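Local coordinates for extracellular solute-binding protein family 1 (Pseudothermotoga lettingae, PDB 5CI5) that binds tagatose in its pocket and probably delivers a sugar to an ABC transporter as its extracellular solute-binding component, at residues S42-F47 / I53-Q58; A34-T39 / M329-E334; K227-L232 / T385-V390. All blocks are in the same frame, centred on the assembly; numbering follows the deposited sequence. Where two conformers were deposited one is given.

Contact 1 (S42-F47 / I53-Q58); sequences SVIKTF and ISVEVQ
Ile44 and Phe47, one helical turn apart on the inner side of helix 37-51, carry the apolar packing against Ile53, Val55 and Val57. Ile44 works through its CG2 branch, which lies anti to the backbone N and reaches across to two valines: CG2 stands 3.8 Å from CB of Val55 and 4.0 Å from CG2 of Val57. The Ile44 and Val55 side chains meet at about a right angle. Phe47, with CG anti to its own N (chi1 172°), carries its ring toward Ile53 and Val55, where CD2 lies 3.8 Å from CG2 of Val55 and CE2 lies 4.0 Å from CB of Ile53. Both neighbours approach this ring obliquely. Helix 37-51 and strand 55-60 are the second and third elements of a beta-alpha-beta unit opened by strand 25-30; the short segments run nearly antiparallel, at 164°, with axes 9.9 Å apart, as when the chain turns back from a covering helix into the next parallel strand. Tyr51 stacks on the Phe47 ring, and Tyr321 of helix 312-322 meets it at an incline. Polar bridging lies beside the apolar patch: a water accepts from Lys45 NZ at 2.6 Å and donates to Val55 O at 2.6 Å. Lys45 NZ also forms a salt bridge with Glu48, whose other carboxylate oxygen takes the backbone N-H of Val55.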
loop_
_atom_site.group_PDB
_atom_site.type_symbol
_atom_site.label_atom_id
_atom_site.label_comp_id
_atom_site.label_asym_id
_atom_site.label_seq_id
_atom_site.Cartn_x
_atom_site.Cartn_y
_atom_site.Cartn_z
ATOM N N SER A 42 23.492 1.207 0.827
ATOM C CA SER A 42 24.161 2.432 0.389
ATOM C C SER A 42 23.689 3.669 1.151
ATOM O O SER A 42 24.487 4.469 1.634
ATOM C CB SER A 42 23.932 2.631 -1.098
ATOM O OG SER A 42 24.640 1.646 -1.809
ATOM N N VAL A 43 22.377 3.839 1.229
ATOM C CA VAL A 43 21.810 4.968 1.950
ATOM C C VAL A 43 22.240 5.008 3.416
ATOM O O VAL A 43 22.568 6.076 3.935
ATOM C CB VAL A 43 20.264 4.927 1.868
ATOM C CG1 VAL A 43 19.631 5.932 2.807
ATOM C CG2 VAL A 43 19.816 5.193 0.433
ATOM N N ILE A 44 22.213 3.858 4.088
ATOM C CA ILE A 44 22.529 3.801 5.501
ATOM C C ILE A 44 24.034 4.014 5.716
ATOM O O ILE A 44 24.432 4.645 6.690
ATOM C CB ILE A 44 22.045 2.448 6.140
ATOM C CG1 ILE A 44 20.502 2.356 6.097
ATOM C CG2 ILE A 44 22.564 2.304 7.575
ATOM C CD1 ILE A 44 19.785 3.318 6.961
ATOM N N LYS A 45 24.860 3.503 4.813
ATOM C CA LYS A 45 26.300 3.684 4.969
ATOM C C LYS A 45 26.646 5.167 4.881
ATOM O O LYS A 45 27.476 5.649 5.652
ATOM C CB LYS A 45 27.081 2.894 3.930
ATOM C CG LYS A 45 27.108 1.367 4.142
ATOM C CD LYS A 45 27.516 0.921 5.556
ATOM C CE LYS A 45 26.417 0.084 6.210
ATOM N NZ LYS A 45 26.538 -0.016 7.685
ATOM N N THR A 46 25.980 5.890 3.984
ATOM C CA THR A 46 26.223 7.329 3.847
ATOM C C THR A 46 25.853 8.033 5.158
ATOM O O THR A 46 26.584 8.900 5.645
ATOM C CB THR A 46 25.448 7.890 2.651
ATOM O OG1 THR A 46 25.979 7.329 1.448
ATOM C CG2 THR A 46 25.539 9.405 2.561
ATOM N N PHE A 47 24.743 7.621 5.762
ATOM C CA PHE A 47 24.358 8.184 7.038
ATOM C C PHE A 47 25.440 7.959 8.081
ATOM O O PHE A 47 25.808 8.882 8.814
ATOM C CB PHE A 47 23.043 7.577 7.536
ATOM C CG PHE A 47 22.685 7.988 8.933
ATOM C CD1 PHE A 47 22.068 9.193 9.181
ATOM C CD2 PHE A 47 23.000 7.173 10.003
ATOM C CE1 PHE A 47 21.743 9.586 10.477
ATOM C CE2 PHE A 47 22.695 7.560 11.311
ATOM C CZ PHE A 47 22.054 8.757 11.546
ATOM N N ILE A 53 27.516 7.417 13.514
ATOM C CA ILE A 53 26.589 6.604 14.276
ATOM C C ILE A 53 26.455 5.259 13.583
ATOM O O ILE A 53 26.135 5.213 12.404
ATOM C CB ILE A 53 25.214 7.284 14.376
ATOM C CG1 ILE A 53 25.328 8.576 15.177
ATOM C CG2 ILE A 53 24.177 6.349 15.018
ATOM C CD1 ILE A 53 24.117 9.470 15.079
ATOM N N SER A 54 26.718 4.173 14.303
ATOM C CA SER A 54 26.569 2.829 13.750
ATOM C C SER A 54 25.085 2.441 13.707
ATOM O O SER A 54 24.342 2.709 14.656
ATOM C CB SER A 54 27.373 1.830 14.583
ATOM O OG SER A 54 27.261 0.511 14.082
ATOM N N VAL A 55 24.649 1.837 12.607
ATOM C CA VAL A 55 23.254 1.428 12.482
ATOM C C VAL A 55 23.080 -0.051 12.254
ATOM O O VAL A 55 23.664 -0.645 11.346
ATOM C CB VAL A 55 22.552 2.168 11.331
ATOM C CG1 VAL A 55 21.084 1.777 11.263
ATOM C CG2 VAL A 55 22.680 3.662 11.528
ATOM N N GLU A 56 22.242 -0.641 13.085
ATOM C CA GLU A 56 21.834 -2.021 12.906
ATOM C C GLU A 56 20.553 -1.993 12.099
ATOM O O GLU A 56 19.591 -1.327 12.481
ATOM C CB GLU A 56 21.611 -2.712 14.255
ATOM C CG GLU A 56 22.870 -2.953 15.090
ATOM C CD GLU A 56 23.485 -4.335 14.893
ATOM O OE1 GLU A 56 22.953 -5.139 14.093
ATOM O OE2 GLU A 56 24.507 -4.616 15.552
ATOM N N VAL A 57 20.551 -2.689 10.970
ATOM C CA VAL A 57 19.412 -2.718 10.068
ATOM C C VAL A 57 18.742 -4.103 10.096
ATOM O O VAL A 57 19.418 -5.146 10.055
ATOM C CB VAL A 57 19.819 -2.387 8.619
ATOM C CG1 VAL A 57 18.598 -2.478 7.672
ATOM C CG2 VAL A 57 20.485 -1.018 8.518
ATOM N N GLN A 58 17.417 -4.140 10.188
ATOM C CA GLN A 58 16.710 -5.396 9.960
ATOM C C GLN A 58 15.594 -5.140 8.931
ATOM O O GLN A 58 14.845 -4.158 9.033
ATOM C CB GLN A 58 16.154 -5.979 11.265
ATOM C CG GLN A 58 15.533 -7.373 11.122
ATOM C CD GLN A 58 15.305 -8.062 12.466
ATOM O OE1 GLN A 58 15.818 -7.624 13.498
ATOM N NE2 GLN A 58 14.535 -9.154 12.452
HETATM O O HOH W 1 24.297 -0.690 8.785
#

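Contact 2 (A34-T39 / M329-E334)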
loop_
_atom_site.group_PDB
_atom_site.type_symbol
_atom_site.label_atom_id
_atom_site.label_comp_id
_atom_site.label_asym_id
_atom_site.label_seq_id
_atom_site.Cartn_x
_atom_site.Cartn_y
_atom_site.Cartn_z
ATOM N N ALA A 34 11.556 -3.104 1.346
ATOM C CA ALA A 34 12.681 -3.748 2.012
ATOM C C ALA A 34 13.416 -4.698 1.063
ATOM O O ALA A 34 14.516 -5.134 1.370
ATOM C CB ALA A 34 12.209 -4.490 3.270
ATOM N N GLU A 35 12.841 -4.988 -0.107
ATOM C CA GLU A 35 13.552 -5.808 -1.094
ATOM C C GLU A 35 14.711 -5.072 -1.757
ATOM O O GLU A 35 15.573 -5.718 -2.357
ATOM C CB GLU A 35 12.590 -6.312 -2.177
ATOM C CG GLU A 35 11.464 -7.130 -1.595
ATOM C CD GLU A 35 10.577 -7.789 -2.651
ATOM O OE1 GLU A 35 10.965 -7.849 -3.838
ATOM O OE2 GLU A 35 9.491 -8.259 -2.272
ATOM N N LEU A 36 14.721 -3.738 -1.674
ATOM C CA LEU A 36 15.737 -2.940 -2.345
ATOM C C LEU A 36 16.931 -2.809 -1.404
ATOM O O LEU A 36 17.333 -1.707 -1.063
ATOM C CB LEU A 36 15.189 -1.570 -2.753
ATOM C CG LEU A 36 13.928 -1.602 -3.619
ATOM C CD1 LEU A 36 13.416 -0.215 -3.897
ATOM C CD2 LEU A 36 14.193 -2.356 -4.923
ATOM N N ASP A 37 17.503 -3.953 -1.019
ATOM C CA ASP A 37 18.402 -4.010 0.133
ATOM C C ASP A 37 19.768 -3.383 -0.164
ATOM O O ASP A 37 20.422 -2.853 0.739
ATOM C CB ASP A 37 18.580 -5.460 0.624
ATOM C CG ASP A 37 19.091 -6.410 -0.453
ATOM O OD1 ASP A 37 18.712 -6.281 -1.636
ATOM O OD2 ASP A 37 19.873 -7.310 -0.093
ATOM N N GLU A 38 20.168 -3.403 -1.426
ATOM C CA GLU A 38 21.431 -2.787 -1.810
ATOM C C GLU A 38 21.302 -1.275 -1.754
ATOM O O GLU A 38 22.230 -0.578 -1.336
ATOM C CB GLU A 38 21.858 -3.220 -3.213
ATOM C CG GLU A 38 22.065 -4.715 -3.373
ATOM C CD GLU A 38 22.138 -5.135 -4.834
ATOM O OE1 GLU A 38 22.888 -4.488 -5.595
ATOM O OE2 GLU A 38 21.438 -6.099 -5.222
ATOM N N THR A 39 20.143 -0.765 -2.168
ATOM C CA THR A 39 19.882 0.667 -2.087
ATOM C C THR A 39 19.842 1.107 -0.630
ATOM O O THR A 39 20.423 2.135 -0.252
ATOM C CB THR A 39 18.569 1.033 -2.795
ATOM O OG1 THR A 39 18.642 0.587 -4.156
ATOM C CG2 THR A 39 18.342 2.538 -2.778
HETATM N N MSE A 329 16.057 12.608 -3.641
HETATM C CA MSE A 329 16.416 12.858 -5.033
HETATM C C MSE A 329 17.246 11.699 -5.590
HETATM O O MSE A 329 16.999 11.203 -6.695
HETATM C CB MSE A 329 17.185 14.173 -5.181
HETATM C CG MSE A 329 16.288 15.376 -5.263
HETATM SE SE MSE A 329 15.241 15.417 -6.923
HETATM C CE MSE A 329 16.478 16.429 -8.028
ATOM N N LYS A 330 18.233 11.257 -4.825
ATOM C CA LYS A 330 19.070 10.162 -5.258
ATOM C C LYS A 330 18.288 8.865 -5.384
ATOM O O LYS A 330 18.464 8.105 -6.347
ATOM C CB LYS A 330 20.246 9.993 -4.296
ATOM C CG LYS A 330 21.229 8.907 -4.722
ATOM C CD LYS A 330 22.470 8.943 -3.869
ATOM C CE LYS A 330 23.487 7.894 -4.298
ATOM N NZ LYS A 330 24.708 7.938 -3.429
ATOM N N TRP A 331 17.422 8.610 -4.423
ATOM C CA TRP A 331 16.575 7.421 -4.472
ATOM C C TRP A 331 15.727 7.381 -5.744
ATOM O O TRP A 331 15.714 6.382 -6.457
ATOM C CB TRP A 331 15.671 7.362 -3.235
ATOM C CG TRP A 331 14.967 6.071 -3.154
ATOM C CD1 TRP A 331 13.950 5.647 -3.957
ATOM C CD2 TRP A 331 15.231 5.015 -2.238
ATOM N NE1 TRP A 331 13.553 4.379 -3.592
ATOM C CE2 TRP A 331 14.330 3.967 -2.542
ATOM C CE3 TRP A 331 16.128 4.856 -1.179
ATOM C CZ2 TRP A 331 14.300 2.776 -1.819
ATOM C CZ3 TRP A 331 16.099 3.669 -0.465
ATOM C CH2 TRP A 331 15.196 2.641 -0.798
ATOM N N VAL A 332 15.028 8.467 -6.050
ATOM C CA VAL A 332 14.208 8.521 -7.259
ATOM C C VAL A 332 15.032 8.380 -8.529
ATOM O O VAL A 332 14.613 7.700 -9.478
ATOM C CB VAL A 332 13.417 9.839 -7.331
ATOM C CG1 VAL A 332 12.934 10.127 -8.779
ATOM C CG2 VAL A 332 12.280 9.752 -6.388
ATOM N N GLU A 333 16.180 9.050 -8.562
ATOM C CA GLU A 333 17.080 8.990 -9.717
ATOM C C GLU A 333 17.439 7.553 -10.015
ATOM O O GLU A 333 17.448 7.123 -11.171
ATOM C CB GLU A 333 18.370 9.804 -9.473
ATOM C CG GLU A 333 19.658 9.234 -10.151
ATOM C CD GLU A 333 20.967 9.934 -9.722
ATOM O OE1 GLU A 333 21.105 10.364 -8.548
ATOM O OE2 GLU A 333 21.880 10.039 -10.573
ATOM N N GLU A 334 17.772 6.817 -8.970
ATOM C CA GLU A 334 18.261 5.465 -9.136
ATOM C C GLU A 334 17.157 4.449 -9.350
ATOM O O GLU A 334 17.303 3.551 -10.182
ATOM C CB GLU A 334 19.094 5.061 -7.928
ATOM C CG GLU A 334 20.382 5.845 -7.821
ATOM C CD GLU A 334 21.225 5.427 -6.634
ATOM O OE1 GLU A 334 20.724 4.643 -5.794
ATOM O OE2 GLU A 334 22.387 5.889 -6.545
HETATM O O HOH W 2 20.702 1.579 -5.361
#
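Thr39 sets its methyl group on the indole of Trp331, the tightest point between these two segments. CG2 lies over one face of the six-membered ring, 3.6 Å from the centroid and 20° off the normal, a CH-pi contact in which CZ3 is the nearest ring atom at 3.4 Å. The threonine torsion (chi1 -57°) makes this possible by sending CG2 anti to the backbone N, while OG1 lies beside that N. Leu36 adds a second apolar touch, its CD1 coming obliquely to within 3.7 Å of Trp331 CZ2. The leucine is the centre of an inverse gamma turn and also occupies the N-cap position of helix 37-51. The contact thus joins the start of the helix in the beta-alpha-beta unit of strand 25-30, helix 37-51 and strand 55-60 to helix 325-335, some 290 residues later. Several aromatic rings gather round the same indole: Trp40 and Trp328 meet it at an incline, and Trp134 packs edge-to-face. Its NE1 donates to the backbone O of Gly337, which helps fix the rotation of the ring. The side of Glu334 is much looser. Its carboxylate stays 4.4 Å from Thr39 CG2, measured to OE1, and the two side chains are joined through water. That water bonds to Thr39 OG1 at 2.6 Å and donates to OE1 of Glu334 at 3.1 Å, linking the threonine hydroxyl to an exposed acid.

Contact 3 (K227-L232 / T385-V390)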
loop_
_atom_site.group_PDB
_atom_site.type_symbol
_atom_site.label_atom_id
_atom_site.label_comp_id
_atom_site.label_asym_id
_atom_site.label_seq_id
_atom_site.Cartn_x
_atom_site.Cartn_y
_atom_site.Cartn_z
ATOM N N LYS A 227 -19.387 -9.035 -4.859
ATOM C CA LYS A 227 -19.727 -10.027 -5.883
ATOM C C LYS A 227 -18.816 -9.908 -7.110
ATOM O O LYS A 227 -18.308 -10.916 -7.591
ATOM C CB LYS A 227 -21.193 -9.885 -6.295
ATOM C CG LYS A 227 -22.122 -10.399 -5.240
ATOM C CD LYS A 227 -23.577 -10.477 -5.700
ATOM C CE LYS A 227 -24.402 -11.132 -4.599
ATOM N NZ LYS A 227 -25.790 -11.433 -5.030
ATOM N N PHE A 228 -18.511 -8.700 -7.567
ATOM C CA PHE A 228 -17.694 -8.572 -8.768
ATOM C C PHE A 228 -16.250 -8.937 -8.487
ATOM O O PHE A 228 -15.653 -9.678 -9.250
ATOM C CB PHE A 228 -17.780 -7.158 -9.348
ATOM C CG PHE A 228 -17.081 -6.999 -10.672
ATOM C CD1 PHE A 228 -17.226 -7.947 -11.680
ATOM C CD2 PHE A 228 -16.268 -5.914 -10.906
ATOM C CE1 PHE A 228 -16.586 -7.779 -12.913
ATOM C CE2 PHE A 228 -15.639 -5.740 -12.137
ATOM C CZ PHE A 228 -15.787 -6.678 -13.133
ATOM N N TYR A 229 -15.710 -8.467 -7.365
ATOM C CA TYR A 229 -14.333 -8.769 -6.993
ATOM C C TYR A 229 -14.124 -10.262 -6.897
ATOM O O TYR A 229 -13.189 -10.807 -7.459
ATOM C CB TYR A 229 -14.006 -8.086 -5.671
ATOM C CG TYR A 229 -12.561 -8.161 -5.222
ATOM C CD1 TYR A 229 -11.565 -7.485 -5.899
ATOM C CD2 TYR A 229 -12.208 -8.878 -4.093
ATOM C CE1 TYR A 229 -10.244 -7.542 -5.478
ATOM C CE2 TYR A 229 -10.885 -8.932 -3.656
ATOM C CZ TYR A 229 -9.910 -8.247 -4.342
ATOM O OH TYR A 229 -8.576 -8.301 -3.961
ATOM N N THR A 230 -15.020 -10.942 -6.190
ATOM C CA THR A 230 -14.866 -12.394 -6.057
ATOM C C THR A 230 -15.295 -13.160 -7.328
ATOM O O THR A 230 -14.684 -14.189 -7.630
ATOM C CB THR A 230 -15.639 -12.942 -4.853
ATOM O OG1 THR A 230 -17.040 -12.622 -4.940
ATOM C CG2 THR A 230 -15.050 -12.381 -3.553
ATOM N N ASP A 231 -16.287 -12.660 -8.070
ATOM C CA ASP A 231 -16.678 -13.300 -9.338
ATOM C C ASP A 231 -15.524 -13.357 -10.347
ATOM O O ASP A 231 -15.429 -14.297 -11.127
ATOM C CB ASP A 231 -17.848 -12.568 -9.992
ATOM C CG ASP A 231 -19.202 -12.954 -9.405
ATOM O OD1 ASP A 231 -19.282 -13.923 -8.634
ATOM O OD2 ASP A 231 -20.196 -12.276 -9.762
ATOM N N LEU A 232 -14.672 -12.337 -10.364
ATOM C CA LEU A 232 -13.529 -12.327 -11.259
ATOM C C LEU A 232 -12.675 -13.560 -11.028
ATOM O O LEU A 232 -12.143 -14.157 -11.963
ATOM C CB LEU A 232 -12.699 -11.052 -11.072
ATOM C CG LEU A 232 -13.335 -9.820 -11.699
ATOM C CD1 LEU A 232 -12.706 -8.564 -11.126
ATOM C CD2 LEU A 232 -13.235 -9.806 -13.215
ATOM N N THR A 385 -11.343 -11.819 5.915
ATOM C CA THR A 385 -12.101 -13.031 6.170
ATOM C C THR A 385 -13.365 -13.100 5.294
ATOM O O THR A 385 -13.682 -14.133 4.719
ATOM C CB THR A 385 -12.459 -13.119 7.667
ATOM O OG1 THR A 385 -11.250 -13.238 8.433
ATOM C CG2 THR A 385 -13.382 -14.323 7.952
HETATM N N MSE A 386 -14.047 -11.973 5.170
HETATM C CA MSE A 386 -15.223 -11.841 4.321
HETATM C C MSE A 386 -14.915 -12.329 2.899
HETATM O O MSE A 386 -15.606 -13.215 2.345
HETATM C CB MSE A 386 -15.676 -10.382 4.319
HETATM C CG MSE A 386 -16.890 -10.120 3.489
HETATM SE SE MSE A 386 -17.230 -8.239 3.331
HETATM C CE MSE A 386 -15.684 -7.752 2.263
ATOM N N VAL A 387 -13.857 -11.773 2.309
ATOM C CA VAL A 387 -13.503 -12.122 0.944
ATOM C C VAL A 387 -13.133 -13.598 0.859
ATOM O O VAL A 387 -13.586 -14.312 -0.061
ATOM C CB VAL A 387 -12.349 -11.246 0.438
ATOM C CG1 VAL A 387 -11.827 -11.737 -0.915
ATOM C CG2 VAL A 387 -12.807 -9.806 0.343
ATOM N N GLN A 388 -12.329 -14.071 1.802
ATOM C CA GLN A 388 -11.876 -15.459 1.742
ATOM C C GLN A 388 -13.022 -16.444 1.835
ATOM O O GLN A 388 -13.036 -17.442 1.108
ATOM C CB GLN A 388 -10.888 -15.799 2.864
ATOM C CG GLN A 388 -9.519 -15.345 2.654
ATOM C CD GLN A 388 -8.487 -16.402 3.080
ATOM O OE1 GLN A 388 -8.694 -17.171 4.041
ATOM N NE2 GLN A 388 -7.388 -16.456 2.351
ATOM N N ARG A 389 -13.991 -16.172 2.700
ATOM C CA ARG A 389 -15.069 -17.123 2.951
ATOM C C ARG A 389 -15.937 -17.234 1.703
ATOM O O ARG A 389 -16.472 -18.293 1.406
ATOM C CB ARG A 389 -15.881 -16.706 4.181
ATOM C CG ARG A 389 -15.111 -16.869 5.507
ATOM C CD ARG A 389 -15.593 -18.060 6.325
ATOM N NE ARG A 389 -16.487 -17.664 7.399
ATOM C CZ ARG A 389 -17.340 -18.488 7.998
ATOM N NH1 ARG A 389 -17.422 -19.763 7.628
ATOM N NH2 ARG A 389 -18.112 -18.034 8.968
ATOM N N VAL A 390 -16.063 -16.145 0.958
ATOM C CA VAL A 390 -16.768 -16.204 -0.313
ATOM C C VAL A 390 -15.960 -17.019 -1.327
ATOM O O VAL A 390 -16.507 -17.907 -2.001
ATOM C CB VAL A 390 -17.061 -14.789 -0.861
ATOM C CG1 VAL A 390 -17.606 -14.873 -2.282
ATOM C CG2 VAL A 390 -18.017 -14.091 0.059
#
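Segments 227-232 and 385-390 are both helical and cross at -48° with their axes 10.3 Å apart, the nearest CA atoms being those of Thr230 and Val387. Across this fairly wide spacing, two side chains from each helix make the contact, and all four are buried. Thr230 meets Val390 at about a right angle. The valine presents CG1, 3.5 Å from Thr230 OG1 and 3.8 Å from Thr230 CG2, so one methyl group nestles against both branches of the threonine. With chi1 at 58°, the Thr230 hydroxyl sits between the backbone N and the carbonyl carbon, from where it hydrogen-bonds to the backbone O of Leu226 one turn earlier; the polar atom is thus satisfied within its own helix although it abuts a methyl. The pairing joins two helices distant in sequence, 220-234 and 376-391, probably within one of the two alpha/beta lobes expected of a solute-binding protein, on the other side of the chain's centre from helix 37-51; helices 190-202 and 397-413 pack around the same place. Val387 lies one turn before Val390, and its CG1 faces Tyr229 and Thr230. This methyl comes to the edge of the Tyr229 ring, near the ring plane, at 4.0 Å from CE2, and is 4.2 Å from Thr230 CG2. With CG anti to its backbone N (chi1 -173°), the Tyr229 ring extends toward helix 376-391 and offers its CE2 edge to Val387, while its hydroxyl is hydrogen-bonded to Ser185 O and Phe199 of helix 190-202 packs edge-to-face with it.

Contacts 1 and 2 share helix 37-51: contact 2 uses its start and contact 1 the middle. Their centres are 14 Å apart, and they touch directly where Val43 CG2 packs 4.0 Å from Trp331 CE3. Contact 3 lies on the opposite side of the chain's centre, its centre about 43 Å from that of contact 1 and 36 Å from that of contact 2; the nearest atoms of contacts 2 and 3 are still about 18 Å apart. Bound alpha-D-tagatopyranose lies about 10 Å from the Leu36 side chain and about 12 Å from that of Tyr229. At these distances neither side chain touches the sugar, and neither Leu36 nor Tyr229 is among its pocket residues.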